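PDB 2QDD: mandelate racemase/muconate lactonizing enzyme from Roseovarius nubinhibens, which is of unknown function but, as a magnesium-dependent member of the enolase superfamily, probably abstracts a proton next to a carboxylate of its substrate. Local coordinates for residues K19-S24 with C53-S58; S139-S142 with Q148-G151; A174-R179 with R199-A204. All blocks are in the same frame, centred on the assembly; numbering follows the deposited sequence. Where two conformers were deposited one is given.

Interaction 1: residues K19-S24 with C53-S58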
# COMPACT_ATOMS: atom_id res chain seq x y z
N LYS A 19 6.43 -47.15 10.85
CA LYS A 19 7.35 -46.95 9.72
C LYS A 19 8.49 -46.00 10.10
O LYS A 19 8.33 -44.78 10.05
CB LYS A 19 6.60 -46.40 8.49
CG LYS A 19 5.37 -47.21 8.06
CD LYS A 19 5.75 -48.43 7.22
CE LYS A 19 4.51 -49.18 6.76
NZ LYS A 19 3.81 -49.88 7.88
N PRO A 20 9.65 -46.57 10.50
CA PRO A 20 10.89 -45.78 10.59
C PRO A 20 11.35 -45.29 9.23
O PRO A 20 11.16 -45.97 8.22
CB PRO A 20 11.90 -46.79 11.17
CG PRO A 20 11.07 -47.87 11.79
CD PRO A 20 9.86 -47.96 10.92
N TYR A 21 11.95 -44.09 9.20
CA TYR A 21 12.62 -43.61 8.00
C TYR A 21 14.01 -43.04 8.26
O TYR A 21 14.32 -42.60 9.38
CB TYR A 21 11.75 -42.63 7.19
CG TYR A 21 11.19 -41.45 7.96
CD1 TYR A 21 9.94 -41.52 8.57
CD2 TYR A 21 11.89 -40.25 8.05
CE1 TYR A 21 9.41 -40.44 9.27
CE2 TYR A 21 11.38 -39.16 8.74
CZ TYR A 21 10.13 -39.26 9.34
OH TYR A 21 9.61 -38.19 10.03
N TRP A 22 14.84 -43.04 7.22
CA TRP A 22 16.29 -42.91 7.37
C TRP A 22 16.74 -41.54 6.86
O TRP A 22 16.81 -41.30 5.66
CB TRP A 22 17.01 -44.04 6.62
CG TRP A 22 16.41 -45.41 6.85
CD1 TRP A 22 16.76 -46.31 7.82
CD2 TRP A 22 15.36 -46.03 6.09
NE1 TRP A 22 15.99 -47.44 7.72
CE2 TRP A 22 15.12 -47.30 6.67
CE3 TRP A 22 14.59 -45.63 4.99
CZ2 TRP A 22 14.15 -48.18 6.17
CZ3 TRP A 22 13.62 -46.50 4.50
CH2 TRP A 22 13.41 -47.76 5.09
N LEU A 23 17.02 -40.64 7.80
CA LEU A 23 17.38 -39.26 7.48
C LEU A 23 18.84 -39.16 7.02
O LEU A 23 19.66 -40.02 7.34
CB LEU A 23 17.14 -38.34 8.69
CG LEU A 23 15.76 -38.33 9.36
CD1 LEU A 23 15.85 -37.78 10.78
CD2 LEU A 23 14.75 -37.54 8.55
N SER A 24 19.14 -38.11 6.27
CA SER A 24 20.49 -37.88 5.74
C SER A 24 21.49 -37.43 6.81
O SER A 24 22.70 -37.66 6.68
CB SER A 24 20.46 -36.88 4.58
OG SER A 24 19.74 -35.70 4.92
N CYS A 53 3.93 -34.32 22.66
CA CYS A 53 4.81 -35.16 21.88
C CYS A 53 5.22 -34.53 20.54
O CYS A 53 4.52 -34.67 19.54
CB CYS A 53 4.18 -36.54 21.67
SG CYS A 53 5.24 -37.68 20.80
N PRO A 54 6.37 -33.82 20.53
CA PRO A 54 6.97 -33.26 19.31
C PRO A 54 7.33 -34.33 18.28
O PRO A 54 7.71 -35.44 18.66
CB PRO A 54 8.24 -32.58 19.83
CG PRO A 54 7.95 -32.28 21.27
CD PRO A 54 7.17 -33.47 21.72
N TRP A 55 7.21 -34.00 17.00
CA TRP A 55 7.58 -34.94 15.94
C TRP A 55 9.10 -34.99 15.73
O TRP A 55 9.63 -34.40 14.79
CB TRP A 55 6.86 -34.60 14.63
CG TRP A 55 6.96 -35.69 13.61
CD1 TRP A 55 7.81 -35.74 12.53
CD2 TRP A 55 6.19 -36.89 13.56
NE1 TRP A 55 7.61 -36.90 11.82
CE2 TRP A 55 6.62 -37.62 12.42
CE3 TRP A 55 5.17 -37.43 14.36
CZ2 TRP A 55 6.07 -38.86 12.07
CZ3 TRP A 55 4.62 -38.66 14.01
CH2 TRP A 55 5.07 -39.36 12.87
N GLY A 56 9.79 -35.68 16.63
CA GLY A 56 11.23 -35.53 16.78
C GLY A 56 11.62 -34.15 17.28
O GLY A 56 10.80 -33.44 17.87
N HIS A 57 12.86 -33.76 17.04
CA HIS A 57 13.37 -32.47 17.49
C HIS A 57 13.74 -31.54 16.32
O HIS A 57 14.29 -30.47 16.55
CB HIS A 57 14.56 -32.65 18.44
CG HIS A 57 15.64 -33.54 17.91
ND1 HIS A 57 16.57 -33.12 16.98
CD2 HIS A 57 15.95 -34.83 18.19
CE1 HIS A 57 17.39 -34.11 16.70
NE2 HIS A 57 17.04 -35.16 17.42
N SER A 58 13.42 -31.96 15.09
CA SER A 58 13.81 -31.20 13.90
C SER A 58 12.61 -30.58 13.18
O SER A 58 12.78 -29.71 12.32
CB SER A 58 14.64 -32.08 12.96
OG SER A 58 13.83 -32.81 12.07
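Tyr21 and Trp55 meet edge to edge, with no ring face turned to the other across the contact. The phenol oxygen sits at the nitrogen corner of the indole, and the indole nitrogen in turn lies near the plane of the phenol ring. Both rings also meet Phe30 of the neighbouring strand 29-42, each at a steep tilt, so three aromatic side chains gather here.

The one bond between the segments runs from Trp55 NE1 to Tyr21 OH, at 3.0 Å. It is bent, with an N-H...O angle of 152°. The oxygen stands 19° out of the indole plane, so the donor is used slightly off its ideal direction. Trp55 CD1 and CE2, the carbons beside the nitrogen, each lie 3.9 Å from Tyr21 OH, which places the oxygen evenly before the N-H.

Trp55 carries its CG anti to the backbone N (chi1 -167°), and this swings the indole out from its inverse gamma turn toward the strand. The backbone of Tyr21 is hydrogen-bonded to Phe30, which fixes the base of the phenol.

Trp55 also touches Val296, in a loop of the barrel domain. The contact thus ties the end of strand 5-22 to the loop after strand 47-52. Both belong to the N-terminal domain, which in the enolase superfamily supplies loops that cap the barrel's active site.

Interaction 2: residues S139-S142 with Q148-G151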
# COMPACT_ATOMS: atom_id res chain seq x y z
N SER A 139 -5.65 -40.02 5.11
CA SER A 139 -4.53 -40.94 4.91
C SER A 139 -3.22 -40.21 4.66
O SER A 139 -3.23 -39.04 4.27
CB SER A 139 -4.82 -41.88 3.74
OG SER A 139 -4.81 -41.19 2.51
N SER A 140 -2.11 -40.90 4.87
CA SER A 140 -0.79 -40.39 4.54
C SER A 140 -0.17 -41.22 3.42
O SER A 140 0.09 -42.41 3.59
CB SER A 140 0.12 -40.41 5.76
OG SER A 140 -0.52 -39.78 6.86
N ILE A 141 0.06 -40.57 2.28
CA ILE A 141 0.59 -41.22 1.10
C ILE A 141 2.06 -40.83 0.90
O ILE A 141 2.36 -39.70 0.53
CB ILE A 141 -0.23 -40.88 -0.18
CG1 ILE A 141 -1.75 -40.97 0.09
CG2 ILE A 141 0.23 -41.71 -1.38
CD1 ILE A 141 -2.28 -42.37 0.42
N SER A 142 2.95 -41.79 1.15
CA SER A 142 4.40 -41.59 1.08
C SER A 142 4.89 -41.33 -0.34
O SER A 142 4.27 -41.77 -1.30
CB SER A 142 5.13 -42.82 1.65
OG SER A 142 5.08 -42.85 3.06
N GLN A 148 3.14 -45.77 -7.78
CA GLN A 148 3.25 -46.21 -6.38
C GLN A 148 2.28 -45.47 -5.46
O GLN A 148 1.60 -46.08 -4.64
CB GLN A 148 4.67 -46.03 -5.87
CG GLN A 148 5.59 -47.22 -6.10
CD GLN A 148 7.05 -46.86 -5.93
OE1 GLN A 148 7.49 -46.46 -4.85
NE2 GLN A 148 7.82 -47.01 -7.00
N MET A 149 2.24 -44.14 -5.60
CA MET A 149 1.39 -43.28 -4.77
C MET A 149 -0.09 -43.52 -5.07
O MET A 149 -0.92 -43.52 -4.16
CB MET A 149 1.77 -41.81 -4.96
CG MET A 149 3.18 -41.44 -4.49
SD MET A 149 3.66 -39.72 -4.80
CE MET A 149 3.24 -38.97 -3.24
N LEU A 150 -0.40 -43.73 -6.35
CA LEU A 150 -1.77 -44.02 -6.80
C LEU A 150 -2.22 -45.43 -6.41
O LEU A 150 -3.42 -45.68 -6.25
CB LEU A 150 -1.88 -43.80 -8.31
CG LEU A 150 -3.17 -43.22 -8.91
CD1 LEU A 150 -3.56 -41.89 -8.28
CD2 LEU A 150 -3.03 -43.07 -10.42
N GLY A 151 -1.27 -46.35 -6.28
CA GLY A 151 -1.51 -47.66 -5.66
C GLY A 151 -1.73 -47.58 -4.16
O GLY A 151 -2.61 -48.27 -3.63
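Ile141, at the end of strand 135-141, faces Met149 in the first turn of helix 146-159, with their CA atoms 6.3 Å apart. The strand residue directs its side chain at the helix. Its CG2 branch does the touching: it lies 3.5 Å from the carbonyl oxygen Met149 O and 3.9 Å from Met149 CB. This methyl is anti to the backbone N of Ile141, and CG1 takes the place beside that nitrogen. The two side chains run at a slant to each other, and the CG2 methyl of Ile141 meets the methionine side chain at CB.

The rest of Met149 reaches past the isoleucine to the backbone at the strand's end. Its CG packs 3.4 Å from Ser142 O. The chain is extended at chi2 (176°) and then bends at the sulfur, with chi3 at 95°. That bend brings the terminal methyl back, so Met149 CE lies 3.6 Å from Ser142 O and 3.9 Å from Ile141 O. These are van der Waals contacts of carbon with carbonyl oxygen.

Strand 135-141, helix 146-159 and strand 163-167 form a beta-alpha-beta unit of the TIM-barrel domain, and this contact lies where the first strand passes into its helix. The backbone of Ile141 is hydrogen-bonded to Ser165 and Lys167, so the isoleucine projects from a strand held by its parallel neighbour. Farther along the helix, Leu152 and Ile153 also touch Ile141. Met149 is buried as well, and it meets Arg179 and Ile183 of helix 173-185. Its side chain is about 9 Å from that of Asp196, a residue of the magnesium site.

Interaction 3: residues A174-R179 with R199-A204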
# COMPACT_ATOMS: atom_id res chain seq x y z
N ALA A 174 10.45 -31.59 -12.18
CA ALA A 174 9.81 -32.41 -13.21
C ALA A 174 9.12 -33.66 -12.67
O ALA A 174 8.09 -34.09 -13.21
CB ALA A 174 10.82 -32.78 -14.29
N GLN A 175 9.67 -34.24 -11.60
CA GLN A 175 9.04 -35.38 -10.93
C GLN A 175 7.86 -35.00 -10.03
O GLN A 175 6.93 -35.78 -9.87
CB GLN A 175 10.06 -36.26 -10.20
CG GLN A 175 10.86 -35.58 -9.09
CD GLN A 175 12.01 -36.44 -8.56
OE1 GLN A 175 12.72 -37.09 -9.32
NE2 GLN A 175 12.18 -36.44 -7.24
N ASP A 176 7.90 -33.79 -9.46
CA ASP A 176 6.75 -33.24 -8.73
C ASP A 176 5.56 -32.93 -9.64
O ASP A 176 4.42 -33.18 -9.26
CB ASP A 176 7.14 -32.00 -7.91
CG ASP A 176 7.75 -32.35 -6.55
OD1 ASP A 176 7.48 -33.45 -6.01
OD2 ASP A 176 8.51 -31.50 -6.02
N ILE A 177 5.84 -32.40 -10.83
CA ILE A 177 4.81 -32.15 -11.85
C ILE A 177 4.12 -33.46 -12.25
O ILE A 177 2.89 -33.53 -12.27
CB ILE A 177 5.39 -31.41 -13.09
CG1 ILE A 177 5.77 -29.97 -12.72
CG2 ILE A 177 4.38 -31.36 -14.23
CD1 ILE A 177 6.94 -29.39 -13.50
N ALA A 178 4.92 -34.50 -12.51
CA ALA A 178 4.39 -35.82 -12.88
C ALA A 178 3.64 -36.53 -11.75
O ALA A 178 2.69 -37.26 -12.01
CB ALA A 178 5.51 -36.71 -13.41
N ARG A 179 4.07 -36.30 -10.51
CA ARG A 179 3.35 -36.76 -9.32
C ARG A 179 1.98 -36.09 -9.18
O ARG A 179 0.97 -36.77 -9.03
CB ARG A 179 4.16 -36.50 -8.06
CG ARG A 179 5.16 -37.59 -7.72
CD ARG A 179 6.11 -37.11 -6.64
NE ARG A 179 7.39 -37.81 -6.71
CZ ARG A 179 8.52 -37.37 -6.16
NH1 ARG A 179 8.55 -36.22 -5.49
NH2 ARG A 179 9.63 -38.08 -6.28
N ARG A 199 7.58 -27.69 3.37
CA ARG A 199 8.63 -26.65 3.31
C ARG A 199 9.83 -26.95 2.40
O ARG A 199 10.84 -26.25 2.45
CB ARG A 199 9.09 -26.22 4.71
CG ARG A 199 7.97 -25.79 5.63
CD ARG A 199 8.46 -25.57 7.04
NE ARG A 199 8.58 -26.84 7.76
CZ ARG A 199 8.92 -26.95 9.04
NH1 ARG A 199 8.99 -28.16 9.59
NH2 ARG A 199 9.18 -25.88 9.77
N ALA A 200 9.70 -27.97 1.55
CA ALA A 200 10.81 -28.45 0.73
C ALA A 200 11.10 -27.60 -0.52
O ALA A 200 12.13 -27.78 -1.16
CB ALA A 200 10.60 -29.91 0.35
N TRP A 201 10.19 -26.69 -0.86
CA TRP A 201 10.39 -25.80 -1.99
C TRP A 201 10.98 -24.44 -1.59
O TRP A 201 10.77 -23.96 -0.47
CB TRP A 201 9.08 -25.60 -2.76
CG TRP A 201 8.63 -26.81 -3.51
CD1 TRP A 201 9.39 -27.89 -3.87
CD2 TRP A 201 7.31 -27.07 -4.00
NE1 TRP A 201 8.62 -28.80 -4.56
CE2 TRP A 201 7.34 -28.33 -4.65
CE3 TRP A 201 6.09 -26.37 -3.95
CZ2 TRP A 201 6.21 -28.89 -5.25
CZ3 TRP A 201 4.97 -26.93 -4.55
CH2 TRP A 201 5.04 -28.18 -5.18
N THR A 202 11.75 -23.85 -2.50
CA THR A 202 11.97 -22.40 -2.51
C THR A 202 10.85 -21.78 -3.35
O THR A 202 10.18 -22.50 -4.10
CB THR A 202 13.35 -22.05 -3.10
OG1 THR A 202 13.56 -22.79 -4.31
CG2 THR A 202 14.47 -22.36 -2.09
N PRO A 203 10.61 -20.45 -3.22
CA PRO A 203 9.60 -19.79 -4.06
C PRO A 203 9.72 -20.07 -5.56
O PRO A 203 8.70 -20.26 -6.22
CB PRO A 203 9.81 -18.30 -3.77
CG PRO A 203 10.31 -18.28 -2.39
CD PRO A 203 11.20 -19.49 -2.26
N ALA A 204 10.95 -20.12 -6.07
CA ALA A 204 11.23 -20.39 -7.49
C ALA A 204 10.70 -21.74 -7.97
O ALA A 204 10.09 -21.82 -9.04
CB ALA A 204 12.72 -20.32 -7.73
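The side chains of Asp176 and Trp201 run alongside each other, pointing opposite ways, and their flat groups are steeply tilted, with carboxylate and indole planes 67° apart. The carboxylate meets the nitrogen edge of the indole. Trp201 NE1 donates to Asp176 OD2 over 3.1 Å, with an N-H...O angle of 148°. The oxygen lies in the indole plane. Seen from the acid, the donor comes on the anti side of OD2 and stands 34° out of the carboxylate plane. Trp201 CZ2, on the six-membered ring, packs 3.6 Å from the same oxygen.

With its CG beside the backbone N, Trp201 sends the indole across to helix 173-185. There Asp176 is one turn ahead of its salt-bridge partner. Arg179 NH1 lies 3.0 Å from Asp176 OD1 in a weak hydrogen bond, and OD1 also accepts from Gly169 N.

Trp201 belongs to the loop between strand 192-196 and helix 203-210 of the TIM-barrel domain. The bond therefore joins two neighbouring beta-alpha units at the C-terminal end of the barrel strands. Without the indole of Trp201, as with an alanine here, OD2 would probably lose its donor and a gap open between the acid and helix 203-210, whose Ala206 and Val209 pack on the ring. Both Asp176 and Trp201 are buried. The positive charge of Arg179 is likely to favour the ionised form of the acid. The next residues, Thr202 to Ala204, pack against a third subunit, another copy of the protein.

In the fold
The three contacts follow one another along the chain, each closing before the next opens. Interaction 1 lies in the N-terminal domain; interactions 2 and 3 lie in the TIM-barrel domain. The latter two have centres about 17 Å apart and touch directly, Met149 SD packing 3.9 Å from Arg179 CG. Helices 146-159 and 173-185 are thereby linked, and interaction 3 carries the chain of contacts on toward helix 203-210. Interaction 1 touches neither: its nearest atoms are about 7 Å from interaction 2 and 5 Å from interaction 3. Each contact has a side chain about 9 Å from that of a magnesium-site residue, so all three lie near that site.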